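Side-chain contacts in 3-carboxy-cis,cis-muconate cycloisomerase (Pseudomonas putida, PDB 1RE5), which belongs to the fumarase/aspartase (adenylosuccinate lyase) superfamily, whose members are largely helical enzymes, and is assembled from four copies of one chain: residues 120-125 and 182-187; 367-372 and 428-433; 60-65 and 82-87; 265-270 and 286-291. All coordinates share one frame; numbering follows the deposited sequence.

Contact 1: residues 120-125 and 182-187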
loop_
_atom_site.group_PDB
_atom_site.type_symbol
_atom_site.label_atom_id
_atom_site.label_comp_id
_atom_site.label_asym_id
_atom_site.label_seq_id
_atom_site.Cartn_x
_atom_site.Cartn_y
_atom_site.Cartn_z
ATOM N N ASP D 120 1.167 27.209 1.034
ATOM C CA ASP D 120 1.025 27.600 2.433
ATOM C C ASP D 120 1.475 26.459 3.313
ATOM O O ASP D 120 2.076 26.687 4.361
ATOM C CB ASP D 120 -0.419 27.951 2.785
ATOM C CG ASP D 120 -0.811 29.323 2.309
ATOM O OD1 ASP D 120 0.094 30.128 2.003
ATOM O OD2 ASP D 120 -2.025 29.601 2.254
ATOM N N ALA D 121 1.176 25.234 2.880
ATOM C CA ALA D 121 1.557 24.038 3.626
ATOM C C ALA D 121 3.075 23.859 3.605
ATOM O O ALA D 121 3.696 23.598 4.636
ATOM C CB ALA D 121 0.890 22.820 3.026
ATOM N N LEU D 122 3.673 24.006 2.429
ATOM C CA LEU D 122 5.114 23.848 2.299
ATOM C C LEU D 122 5.803 24.790 3.267
ATOM O O LEU D 122 6.774 24.417 3.935
ATOM C CB LEU D 122 5.560 24.176 0.878
ATOM C CG LEU D 122 6.705 23.335 0.318
ATOM C CD1 LEU D 122 7.257 24.037 -0.896
ATOM C CD2 LEU D 122 7.795 23.146 1.350
ATOM N N ASP D 123 5.286 26.017 3.334
ATOM C CA ASP D 123 5.825 27.048 4.215
ATOM C C ASP D 123 5.780 26.650 5.689
ATOM O O ASP D 123 6.734 26.913 6.419
ATOM C CB ASP D 123 5.084 28.381 3.986
ATOM C CG ASP D 123 5.570 29.124 2.725
ATOM O OD1 ASP D 123 4.886 30.085 2.294
ATOM O OD2 ASP D 123 6.637 28.751 2.172
ATOM N N LEU D 124 4.691 26.021 6.127
ATOM C CA LEU D 124 4.595 25.584 7.523
ATOM C C LEU D 124 5.613 24.489 7.811
ATOM O O LEU D 124 6.361 24.545 8.793
ATOM C CB LEU D 124 3.213 25.024 7.842
ATOM C CG LEU D 124 2.039 25.979 8.001
ATOM C CD1 LEU D 124 0.906 25.244 8.718
ATOM C CD2 LEU D 124 2.469 27.192 8.809
ATOM N N ILE D 125 5.615 23.492 6.935
ATOM C CA ILE D 125 6.491 22.350 7.039
ATOM C C ILE D 125 7.947 22.747 7.091
ATOM O O ILE D 125 8.705 22.195 7.884
ATOM C CB ILE D 125 6.221 21.387 5.874
ATOM C CG1 ILE D 125 4.831 20.775 6.073
ATOM C CG2 ILE D 125 7.334 20.325 5.773
ATOM C CD1 ILE D 125 4.421 19.819 5.002
ATOM N N GLU D 182 14.631 21.618 -3.265
ATOM C CA GLU D 182 14.803 21.277 -4.667
ATOM C C GLU D 182 13.511 21.105 -5.438
ATOM O O GLU D 182 13.483 21.327 -6.648
ATOM C CB GLU D 182 15.630 20.007 -4.803
ATOM C CG GLU D 182 16.961 20.068 -4.080
ATOM C CD GLU D 182 17.736 18.768 -4.185
ATOM O OE1 GLU D 182 17.080 17.706 -4.293
ATOM O OE2 GLU D 182 18.991 18.806 -4.143
ATOM N N LEU D 183 12.440 20.713 -4.756
ATOM C CA LEU D 183 11.175 20.506 -5.443
ATOM C C LEU D 183 10.305 21.765 -5.488
ATOM O O LEU D 183 9.336 21.842 -6.253
ATOM C CB LEU D 183 10.399 19.352 -4.788
ATOM C CG LEU D 183 9.769 19.522 -3.401
ATOM C CD1 LEU D 183 8.545 20.418 -3.455
ATOM C CD2 LEU D 183 9.353 18.165 -2.891
ATOM N N ARG D 184 10.646 22.753 -4.675
ATOM C CA ARG D 184 9.857 23.973 -4.630
ATOM C C ARG D 184 9.572 24.591 -6.009
ATOM O O ARG D 184 8.416 24.832 -6.365
ATOM C CB ARG D 184 10.542 24.991 -3.716
ATOM C CG ARG D 184 9.742 26.242 -3.481
ATOM C CD ARG D 184 9.914 26.740 -2.051
ATOM N NE ARG D 184 8.874 27.713 -1.728
ATOM C CZ ARG D 184 8.360 27.901 -0.516
ATOM N NH1 ARG D 184 8.787 27.186 0.518
ATOM N NH2 ARG D 184 7.386 28.788 -0.344
ATOM N N PRO D 185 10.621 24.839 -6.815
ATOM C CA PRO D 185 10.426 25.433 -8.145
ATOM C C PRO D 185 9.627 24.558 -9.099
ATOM O O PRO D 185 9.030 25.039 -10.058
ATOM C CB PRO D 185 11.854 25.628 -8.636
ATOM C CG PRO D 185 12.565 24.447 -8.032
ATOM C CD PRO D 185 12.035 24.468 -6.612
ATOM N N ARG D 186 9.635 23.263 -8.827
ATOM C CA ARG D 186 8.953 22.267 -9.644
ATOM C C ARG D 186 7.469 22.181 -9.271
ATOM O O ARG D 186 6.602 22.096 -10.138
ATOM C CB ARG D 186 9.640 20.934 -9.394
ATOM C CG ARG D 186 9.617 19.950 -10.489
ATOM C CD ARG D 186 10.373 18.722 -10.007
ATOM N NE ARG D 186 11.812 18.952 -9.930
ATOM C CZ ARG D 186 12.612 18.436 -8.997
ATOM N NH1 ARG D 186 12.121 17.664 -8.037
ATOM N NH2 ARG D 186 13.918 18.672 -9.041
ATOM N N LEU D 187 7.188 22.229 -7.974
ATOM C CA LEU D 187 5.825 22.115 -7.461
ATOM C C LEU D 187 4.933 23.335 -7.614
ATOM O O LEU D 187 3.776 23.212 -8.008
ATOM C CB LEU D 187 5.857 21.745 -5.978
ATOM C CG LEU D 187 4.493 21.699 -5.288
ATOM C CD1 LEU D 187 3.686 20.481 -5.750
ATOM C CD2 LEU D 187 4.712 21.642 -3.794
#
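The charged part of this contact is the salt bridge between Asp123 and Arg184. One carboxylate oxygen does nearly all the work: Asp123 OD2 takes a hydrogen bond from Arg184 NH2 at 2.6 Å, close to straight at 162°, and a second, weak one from Arg184 NH1 at 3.1 Å. OD1 stays further off, 3.9 Å from Arg184 NH2. The arrangement is therefore a fork closing on a single oxygen, not a two-by-two pairing of oxygens and nitrogens. OD2 lies in the guanidinium plane and is approached on its syn side, and the carboxylate and guanidinium planes are nearly coplanar, 24° apart. Arg184 NH1 has a further acidic partner in Glu126, so the guanidinium links two acidic residues spaced three apart on the same helix.

These are two long helices of the central bundle that dominates this superfamily, 106-142 and 162-187. They run roughly antiparallel here, and Arg184 sits in the last turn of the second. To span the gap, the arginine sets CG anti to its own backbone nitrogen and bends at chi2 (143°).

The apolar part is carried by Leu122, whose CB is directed at the opposite helix. Its CD1 lies over one face of the guanidinium, 3.8 Å from Arg184 NH1, and also reaches the aliphatic stem at Arg184 CD, 4.0 Å away. Leu122 also packs on Leu180, on the same helix as Arg184. Leu183 and Leu187 also pack on helix 231-257, and Arg186 forms a salt bridge with Glu182 of the second subunit.

Contact 2: residues 367-372 and 428-433; sequences LAEAVS and AHYLGQ
Tyr430 is laid against Ala370 and Glu369 at the start of helix 368-378, within the small helical C-terminal region that matches the adenylosuccinate lyase C-terminus family. The tyrosine comes from the loop between helices 418-424 and 434-449. Its CB already aims at the helix, and with CG anti to the backbone nitrogen (chi1 -154°) the ring is carried straight across.

At CG the ring comes under the methyl of Ala370, with Tyr430 CG 3.6 Å from Ala370 CB. The methyl sits almost centrally over one face, 3.4 Å from the ring centroid and 12° off the normal, a CH-pi contact. Further out the same face lies under the helix backbone, Ala370 CA being 3.6 Å from Tyr430 CE1. Tyr430 CD2 has an apolar contact with Leu367 CD1 at 4.3 Å, the leucine arriving obliquely. One atom further, Tyr430 CE2 is 3.4 Å from Glu369 OE2.

At the tip Tyr430 OH donates a hydrogen bond to Glu369 OE2. The modelled separation is very short, but at 2.60 Å resolution nothing should rest on that. Glu369 gets there by an extended chain that crosses the tyrosine at about a right angle. Around the site, Thr158 and Pro159 of the same chain pack on the tyrosine, and Ala200 of the second subunit also touches it, so the buried ring lies at a subunit interface. Glu369 OE2 lies in the plane of the tyrosine ring, at its edge, while the carboxylate as a whole is turned 69° from that plane.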
loop_
_atom_site.group_PDB
_atom_site.type_symbol
_atom_site.label_atom_id
_atom_site.label_comp_id
_atom_site.label_asym_id
_atom_site.label_seq_id
_atom_site.Cartn_x
_atom_site.Cartn_y
_atom_site.Cartn_z
ATOM N N LEU D 367 32.160 -5.162 25.908
ATOM C CA LEU D 367 33.392 -4.414 25.772
ATOM C C LEU D 367 34.555 -5.369 25.543
ATOM O O LEU D 367 35.710 -4.953 25.533
ATOM C CB LEU D 367 33.628 -3.597 27.039
ATOM C CG LEU D 367 33.500 -2.076 26.954
ATOM C CD1 LEU D 367 32.505 -1.699 25.884
ATOM C CD2 LEU D 367 33.093 -1.518 28.323
ATOM N N ALA D 368 34.251 -6.650 25.362
ATOM C CA ALA D 368 35.287 -7.650 25.129
ATOM C C ALA D 368 36.200 -7.230 23.982
ATOM O O ALA D 368 37.425 -7.376 24.063
ATOM C CB ALA D 368 34.656 -8.982 24.811
ATOM N N GLU D 369 35.590 -6.712 22.917
ATOM C CA GLU D 369 36.306 -6.268 21.725
ATOM C C GLU D 369 37.371 -5.200 22.035
ATOM O O GLU D 369 38.504 -5.297 21.554
ATOM C CB GLU D 369 35.292 -5.754 20.694
ATOM C CG GLU D 369 35.892 -5.103 19.463
ATOM C CD GLU D 369 34.835 -4.516 18.538
ATOM O OE1 GLU D 369 34.132 -5.301 17.866
ATOM O OE2 GLU D 369 34.702 -3.272 18.490
ATOM N N ALA D 370 37.006 -4.204 22.845
ATOM C CA ALA D 370 37.913 -3.117 23.227
ATOM C C ALA D 370 39.158 -3.646 23.940
ATOM O O ALA D 370 40.240 -3.059 23.852
ATOM C CB ALA D 370 37.185 -2.123 24.128
ATOM N N VAL D 371 38.985 -4.754 24.655
ATOM C CA VAL D 371 40.069 -5.394 25.390
ATOM C C VAL D 371 40.872 -6.250 24.422
ATOM O O VAL D 371 42.102 -6.278 24.473
ATOM C CB VAL D 371 39.509 -6.294 26.529
ATOM C CG1 VAL D 371 40.601 -7.200 27.078
ATOM C CG2 VAL D 371 38.941 -5.423 27.646
ATOM N N SER D 372 40.158 -6.934 23.532
ATOM C CA SER D 372 40.771 -7.810 22.542
ATOM C C SER D 372 41.845 -7.145 21.689
ATOM O O SER D 372 42.853 -7.775 21.364
ATOM C CB SER D 372 39.703 -8.390 21.620
ATOM O OG SER D 372 40.293 -9.266 20.675
ATOM N N ALA D 428 32.976 4.772 28.400
ATOM C CA ALA D 428 33.367 6.109 27.979
ATOM C C ALA D 428 34.611 6.125 27.080
ATOM O O ALA D 428 34.834 7.074 26.322
ATOM C CB ALA D 428 33.600 6.968 29.199
ATOM N N HIS D 429 35.409 5.067 27.155
ATOM C CA HIS D 429 36.637 4.975 26.374
ATOM C C HIS D 429 36.520 4.150 25.097
ATOM O O HIS D 429 37.522 3.830 24.459
ATOM C CB HIS D 429 37.754 4.412 27.259
ATOM C CG HIS D 429 38.200 5.356 28.333
ATOM N ND1 HIS D 429 38.920 6.501 28.064
ATOM C CD2 HIS D 429 37.969 5.363 29.667
ATOM C CE1 HIS D 429 39.108 7.174 29.186
ATOM N NE2 HIS D 429 38.540 6.507 30.174
ATOM N N TYR D 430 35.298 3.799 24.717
ATOM C CA TYR D 430 35.098 3.024 23.505
ATOM C C TYR D 430 33.926 3.608 22.731
ATOM O O TYR D 430 33.058 2.885 22.259
ATOM C CB TYR D 430 34.833 1.563 23.859
ATOM C CG TYR D 430 35.227 0.596 22.767
ATOM C CD1 TYR D 430 36.518 0.604 22.242
ATOM C CD2 TYR D 430 34.319 -0.343 22.272
ATOM C CE1 TYR D 430 36.902 -0.297 21.247
ATOM C CE2 TYR D 430 34.693 -1.259 21.277
ATOM C CZ TYR D 430 35.989 -1.227 20.768
ATOM O OH TYR D 430 36.369 -2.117 19.785
ATOM N N LEU D 431 33.923 4.930 22.606
ATOM C CA LEU D 431 32.874 5.649 21.904
ATOM C C LEU D 431 33.171 5.867 20.424
ATOM O O LEU D 431 32.368 6.466 19.706
ATOM C CB LEU D 431 32.630 6.991 22.596
ATOM C CG LEU D 431 31.534 6.979 23.667
ATOM C CD1 LEU D 431 31.504 5.638 24.378
ATOM C CD2 LEU D 431 31.748 8.119 24.636
ATOM N N GLY D 432 34.314 5.380 19.964
ATOM C CA GLY D 432 34.666 5.549 18.565
ATOM C C GLY D 432 34.478 6.961 18.030
ATOM O O GLY D 432 34.903 7.935 18.650
ATOM N N GLN D 433 33.823 7.078 16.882
ATOM C CA GLN D 433 33.595 8.380 16.256
ATOM C C GLN D 433 32.314 9.089 16.708
ATOM O O GLN D 433 31.887 10.070 16.087
ATOM C CB GLN D 433 33.580 8.232 14.728
ATOM C CG GLN D 433 34.834 7.574 14.164
ATOM C CD GLN D 433 36.102 8.270 14.637
ATOM O OE1 GLN D 433 36.339 9.441 14.314
ATOM N NE2 GLN D 433 36.918 7.558 15.420
#

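Contact 3: residues 60-65 and 82-87; sequences ERYDTG and VKALGK. Unlike the reference sequence in segment 60-65: Thr64 (reference Val).
Tyr62 brings its ring up to one turn of helix 78-92, touching Ala84 and Leu85. The nearer ring edge does the first part of the work: Tyr62 CD2 lies 4.0 Å from the methyl Ala84 CB, and Tyr62 CE2 comes within 3.7 Å of Ala84 O. That carbonyl oxygen is at the rim of the ring, near its plane. Leu85 joins further toward the phenol end, with Tyr62 CZ 4.0 Å from Leu85 CA and 4.1 Å from Leu85 CD1; the two side chains slant past each other. The model also brings the hydroxyl implausibly near the leucine methyl, a doubtful detail best disregarded. No hydrogen bond joins the two segments, so the contact is one of van der Waals packing.

This is the N-terminal part of the lyase family region, where helices 64-74 and 78-92 follow one another, and Tyr62 lies just ahead of the first. The loop is thus brought up to the flank of the second helix. Tyr62 CG stands beside the backbone nitrogen (chi1 -57°), which swings the ring over to that flank.

One shell out, the hydroxyl of Tyr62 is hydrogen-bonded to Ala56 O, which ties the far end of the ring to the close of helix 47-56. Leu29 of helix 21-40 also packs on the ring, and Val100 on Leu85. Next to the tyrosine, Asp63 occupies the N-cap of helix 64-74, where its OD2 takes a weak hydrogen bond from Ala66 N.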
loop_
_atom_site.group_PDB
_atom_site.type_symbol
_atom_site.label_atom_id
_atom_site.label_comp_id
_atom_site.label_asym_id
_atom_site.label_seq_id
_atom_site.Cartn_x
_atom_site.Cartn_y
_atom_site.Cartn_z
ATOM N N GLU D 60 -15.942 33.200 2.889
ATOM C CA GLU D 60 -16.989 33.465 3.871
ATOM C C GLU D 60 -18.377 33.657 3.257
ATOM O O GLU D 60 -19.393 33.285 3.853
ATOM C CB GLU D 60 -16.626 34.716 4.676
ATOM C CG GLU D 60 -15.242 34.682 5.349
ATOM C CD GLU D 60 -14.071 34.557 4.357
ATOM O OE1 GLU D 60 -14.040 35.324 3.363
ATOM O OE2 GLU D 60 -13.175 33.701 4.578
ATOM N N ARG D 61 -18.422 34.233 2.060
ATOM C CA ARG D 61 -19.690 34.516 1.388
ATOM C C ARG D 61 -20.435 33.311 0.823
ATOM O O ARG D 61 -21.534 33.467 0.285
ATOM C CB ARG D 61 -19.457 35.555 0.269
ATOM N N TYR D 62 -19.868 32.114 0.952
ATOM C CA TYR D 62 -20.517 30.936 0.384
ATOM C C TYR D 62 -20.976 29.866 1.357
ATOM O O TYR D 62 -20.466 29.753 2.467
ATOM C CB TYR D 62 -19.607 30.332 -0.677
ATOM C CG TYR D 62 -19.261 31.332 -1.747
ATOM C CD1 TYR D 62 -18.147 32.164 -1.626
ATOM C CD2 TYR D 62 -20.081 31.482 -2.868
ATOM C CE1 TYR D 62 -17.856 33.119 -2.598
ATOM C CE2 TYR D 62 -19.803 32.438 -3.842
ATOM C CZ TYR D 62 -18.692 33.248 -3.702
ATOM O OH TYR D 62 -18.437 34.181 -4.677
ATOM N N ASP D 63 -21.952 29.078 0.932
ATOM C CA ASP D 63 -22.484 28.039 1.787
ATOM C C ASP D 63 -22.008 26.636 1.405
ATOM O O ASP D 63 -22.436 26.043 0.408
ATOM C CB ASP D 63 -24.005 28.122 1.798
ATOM C CG ASP D 63 -24.636 26.955 2.490
ATOM O OD1 ASP D 63 -24.066 26.459 3.485
ATOM O OD2 ASP D 63 -25.716 26.538 2.040
ATOM N N THR D 64 -21.103 26.122 2.227
ATOM C CA THR D 64 -20.514 24.811 2.039
ATOM C C THR D 64 -21.572 23.738 1.915
ATOM O O THR D 64 -21.557 22.972 0.956
ATOM C CB THR D 64 -19.574 24.474 3.213
ATOM O OG1 THR D 64 -18.463 25.375 3.191
ATOM C CG2 THR D 64 -19.045 23.055 3.103
ATOM N N GLY D 65 -22.486 23.678 2.879
ATOM C CA GLY D 65 -23.537 22.676 2.824
ATOM C C GLY D 65 -24.193 22.594 1.452
ATOM O O GLY D 65 -24.319 21.512 0.875
ATOM N N VAL D 82 -18.200 28.207 -9.173
ATOM C CA VAL D 82 -18.251 29.237 -10.200
ATOM C C VAL D 82 -19.684 29.721 -10.384
ATOM O O VAL D 82 -19.926 30.923 -10.482
ATOM C CB VAL D 82 -17.688 28.718 -11.545
ATOM C CG1 VAL D 82 -17.940 29.738 -12.643
ATOM C CG2 VAL D 82 -16.187 28.470 -11.422
ATOM N N LYS D 83 -20.632 28.792 -10.415
ATOM C CA LYS D 83 -22.034 29.167 -10.560
ATOM C C LYS D 83 -22.463 30.045 -9.378
ATOM O O LYS D 83 -23.089 31.084 -9.559
ATOM C CB LYS D 83 -22.917 27.919 -10.619
ATOM C CG LYS D 83 -24.391 28.211 -10.844
ATOM C CD LYS D 83 -25.194 26.912 -10.926
ATOM C CE LYS D 83 -26.658 27.153 -11.296
ATOM N NZ LYS D 83 -26.791 27.777 -12.647
ATOM N N ALA D 84 -22.114 29.626 -8.168
ATOM C CA ALA D 84 -22.473 30.381 -6.977
ATOM C C ALA D 84 -21.793 31.745 -6.992
ATOM O O ALA D 84 -22.360 32.739 -6.533
ATOM C CB ALA D 84 -22.073 29.606 -5.717
ATOM N N LEU D 85 -20.569 31.791 -7.508
ATOM C CA LEU D 85 -19.837 33.048 -7.576
ATOM C C LEU D 85 -20.592 33.985 -8.521
ATOM O O LEU D 85 -20.806 35.160 -8.212
ATOM C CB LEU D 85 -18.414 32.807 -8.097
ATOM C CG LEU D 85 -17.556 34.036 -8.425
ATOM C CD1 LEU D 85 -17.436 34.949 -7.217
ATOM C CD2 LEU D 85 -16.180 33.575 -8.874
ATOM N N GLY D 86 -21.002 33.452 -9.668
ATOM C CA GLY D 86 -21.730 34.250 -10.636
ATOM C C GLY D 86 -23.005 34.849 -10.062
ATOM O O GLY D 86 -23.298 36.024 -10.306
ATOM N N LYS D 87 -23.756 34.054 -9.297
ATOM C CA LYS D 87 -25.004 34.519 -8.694
ATOM C C LYS D 87 -24.780 35.590 -7.622
ATOM O O LYS D 87 -25.713 36.302 -7.244
ATOM C CB LYS D 87 -25.779 33.340 -8.108
#

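Contact 4: residues 265-270 and 286-291; sequences VFEPSA and VGAAVL
Glu267 reaches Gly287 and Ala288 with its CG beside its own backbone nitrogen (chi1 -84°) and the chain extended beyond, chi2 being -176°. The carboxylate is thereby delivered, at full stretch, to the backbone at the N-terminal end of helix 286-307. It grips two successive amides, one with each oxygen. Gly287 N donates to Glu267 OE1 over 2.9 Å, and Ala288 N donates to Glu267 OE2 over 2.8 Å, the straighter of the two bonds at 162°.

The oxygens are used differently. OE1 is met on its syn side, close to the carboxylate plane, whereas the amide of Ala288 comes to OE2 from well above that plane. Gly287 has no side chain, and Glu267 OE1 comes within 3.4 Å of Gly287 CA. Beside it, the methyl Ala288 CB flanks the other oxygen, 3.3 Å from Glu267 OE2.

Between the two segments runs the loop with the superfamily signature, here GSSTMPHKRNP, so this glutamate joins the chain entering the loop to the helix that leaves it. The glutamate follows directly on strand 265-266, which pairs with 349-350. Met258, Ile254 and Pro285 pack against its side chain, while Tyr9 takes hold of Val286 O and Ala74 of the third subunit packs on Val286.

The buried carboxylate is thus satisfied, at least in part, by two backbone N-H groups. Because they belong to the amino end of a helix, where amide dipoles point their positive ends outward, that end would probably favour the acceptor it meets here.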
loop_
_atom_site.group_PDB
_atom_site.type_symbol
_atom_site.label_atom_id
_atom_site.label_comp_id
_atom_site.label_asym_id
_atom_site.label_seq_id
_atom_site.Cartn_x
_atom_site.Cartn_y
_atom_site.Cartn_z
ATOM N N VAL D 265 15.397 7.333 28.442
ATOM C CA VAL D 265 14.956 8.619 27.933
ATOM C C VAL D 265 13.457 8.646 28.096
ATOM O O VAL D 265 12.810 7.613 27.982
ATOM C CB VAL D 265 15.332 8.789 26.433
ATOM C CG1 VAL D 265 14.622 9.984 25.840
ATOM C CG2 VAL D 265 16.834 8.985 26.297
ATOM N N PHE D 266 12.898 9.817 28.370
ATOM C CA PHE D 266 11.457 9.923 28.565
ATOM C C PHE D 266 10.863 11.142 27.886
ATOM O O PHE D 266 11.527 12.175 27.740
ATOM C CB PHE D 266 11.127 10.043 30.054
ATOM C CG PHE D 266 11.619 8.910 30.885
ATOM C CD1 PHE D 266 10.778 7.851 31.202
ATOM C CD2 PHE D 266 12.925 8.903 31.366
ATOM C CE1 PHE D 266 11.224 6.803 31.982
ATOM C CE2 PHE D 266 13.383 7.854 32.149
ATOM C CZ PHE D 266 12.524 6.802 32.458
ATOM N N GLU D 267 9.599 11.019 27.493
ATOM C CA GLU D 267 8.880 12.129 26.901
ATOM C C GLU D 267 8.618 13.107 28.042
ATOM O O GLU D 267 8.555 12.717 29.201
ATOM C CB GLU D 267 7.552 11.656 26.347
ATOM C CG GLU D 267 7.614 11.083 24.968
ATOM C CD GLU D 267 6.235 10.741 24.463
ATOM O OE1 GLU D 267 5.282 11.471 24.807
ATOM O OE2 GLU D 267 6.103 9.753 23.719
ATOM N N PRO D 268 8.435 14.388 27.728
ATOM C CA PRO D 268 8.181 15.392 28.759
ATOM C C PRO D 268 6.940 15.110 29.579
ATOM O O PRO D 268 6.161 14.220 29.260
ATOM C CB PRO D 268 8.001 16.672 27.955
ATOM C CG PRO D 268 8.747 16.413 26.707
ATOM C CD PRO D 268 8.409 14.997 26.395
ATOM N N SER D 269 6.766 15.938 30.613
ATOM C CA SER D 269 5.635 15.923 31.541
ATOM C C SER D 269 5.893 15.127 32.819
ATOM O O SER D 269 5.226 14.121 33.075
ATOM C CB SER D 269 4.368 15.406 30.843
ATOM O OG SER D 269 3.195 15.818 31.524
ATOM N N ALA D 270 6.857 15.597 33.620
ATOM C CA ALA D 270 7.236 14.970 34.900
ATOM C C ALA D 270 7.918 13.607 34.699
ATOM O O ALA D 270 8.126 13.180 33.556
ATOM C CB ALA D 270 5.991 14.826 35.811
ATOM N N VAL D 286 2.566 9.161 24.923
ATOM C CA VAL D 286 1.465 9.589 24.077
ATOM C C VAL D 286 1.957 10.324 22.842
ATOM O O VAL D 286 1.304 10.310 21.800
ATOM C CB VAL D 286 0.444 10.465 24.858
ATOM C CG1 VAL D 286 0.218 9.886 26.233
ATOM C CG2 VAL D 286 0.915 11.877 24.963
ATOM N N GLY D 287 3.118 10.957 22.949
ATOM C CA GLY D 287 3.659 11.669 21.804
ATOM C C GLY D 287 4.213 10.715 20.759
ATOM O O GLY D 287 3.915 10.855 19.577
ATOM N N ALA D 288 5.018 9.743 21.191
ATOM C CA ALA D 288 5.600 8.772 20.276
ATOM C C ALA D 288 4.501 8.022 19.508
ATOM O O ALA D 288 4.680 7.658 18.342
ATOM C CB ALA D 288 6.462 7.798 21.046
ATOM N N ALA D 289 3.363 7.798 20.162
ATOM C CA ALA D 289 2.252 7.119 19.513
ATOM C C ALA D 289 1.876 7.879 18.244
ATOM O O ALA D 289 1.591 7.273 17.212
ATOM C CB ALA D 289 1.057 7.046 20.446
ATOM N N VAL D 290 1.875 9.208 18.307
ATOM C CA VAL D 290 1.528 9.977 17.120
ATOM C C VAL D 290 2.544 9.770 16.006
ATOM O O VAL D 290 2.163 9.554 14.857
ATOM C CB VAL D 290 1.430 11.489 17.408
ATOM C CG1 VAL D 290 1.156 12.236 16.121
ATOM C CG2 VAL D 290 0.314 11.753 18.395
ATOM N N LEU D 291 3.833 9.826 16.336
ATOM C CA LEU D 291 4.860 9.656 15.309
ATOM C C LEU D 291 4.789 8.260 14.708
ATOM O O LEU D 291 4.915 8.096 13.485
ATOM C CB LEU D 291 6.274 9.906 15.861
ATOM C CG LEU D 291 6.576 11.196 16.639
ATOM C CD1 LEU D 291 8.076 11.413 16.688
ATOM C CD2 LEU D 291 5.904 12.386 15.995
#

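The four contacts are spread along an elongated chain and none touches another. Contacts 2 and 3 are the farthest apart, on opposite sides of the chain's centre, with their own centres 70 Å apart. Contact 1 lies in the central bundle, centre to centre 29 Å from both contact 3 and contact 4; helices 78-92 and 106-142, consecutive in the chain, connect it to the former. Contact 4 approaches contact 2 to about 15 Å between nearest atoms. The surroundings of contacts 1 and 2 include the second subunit, those of contacts 3 and 4 the third. The 2,3-dihydroxy-1,4-dithiobutane pockets, from Thr296 to Ala307, lie further along the helix that contact 4 holds at its start.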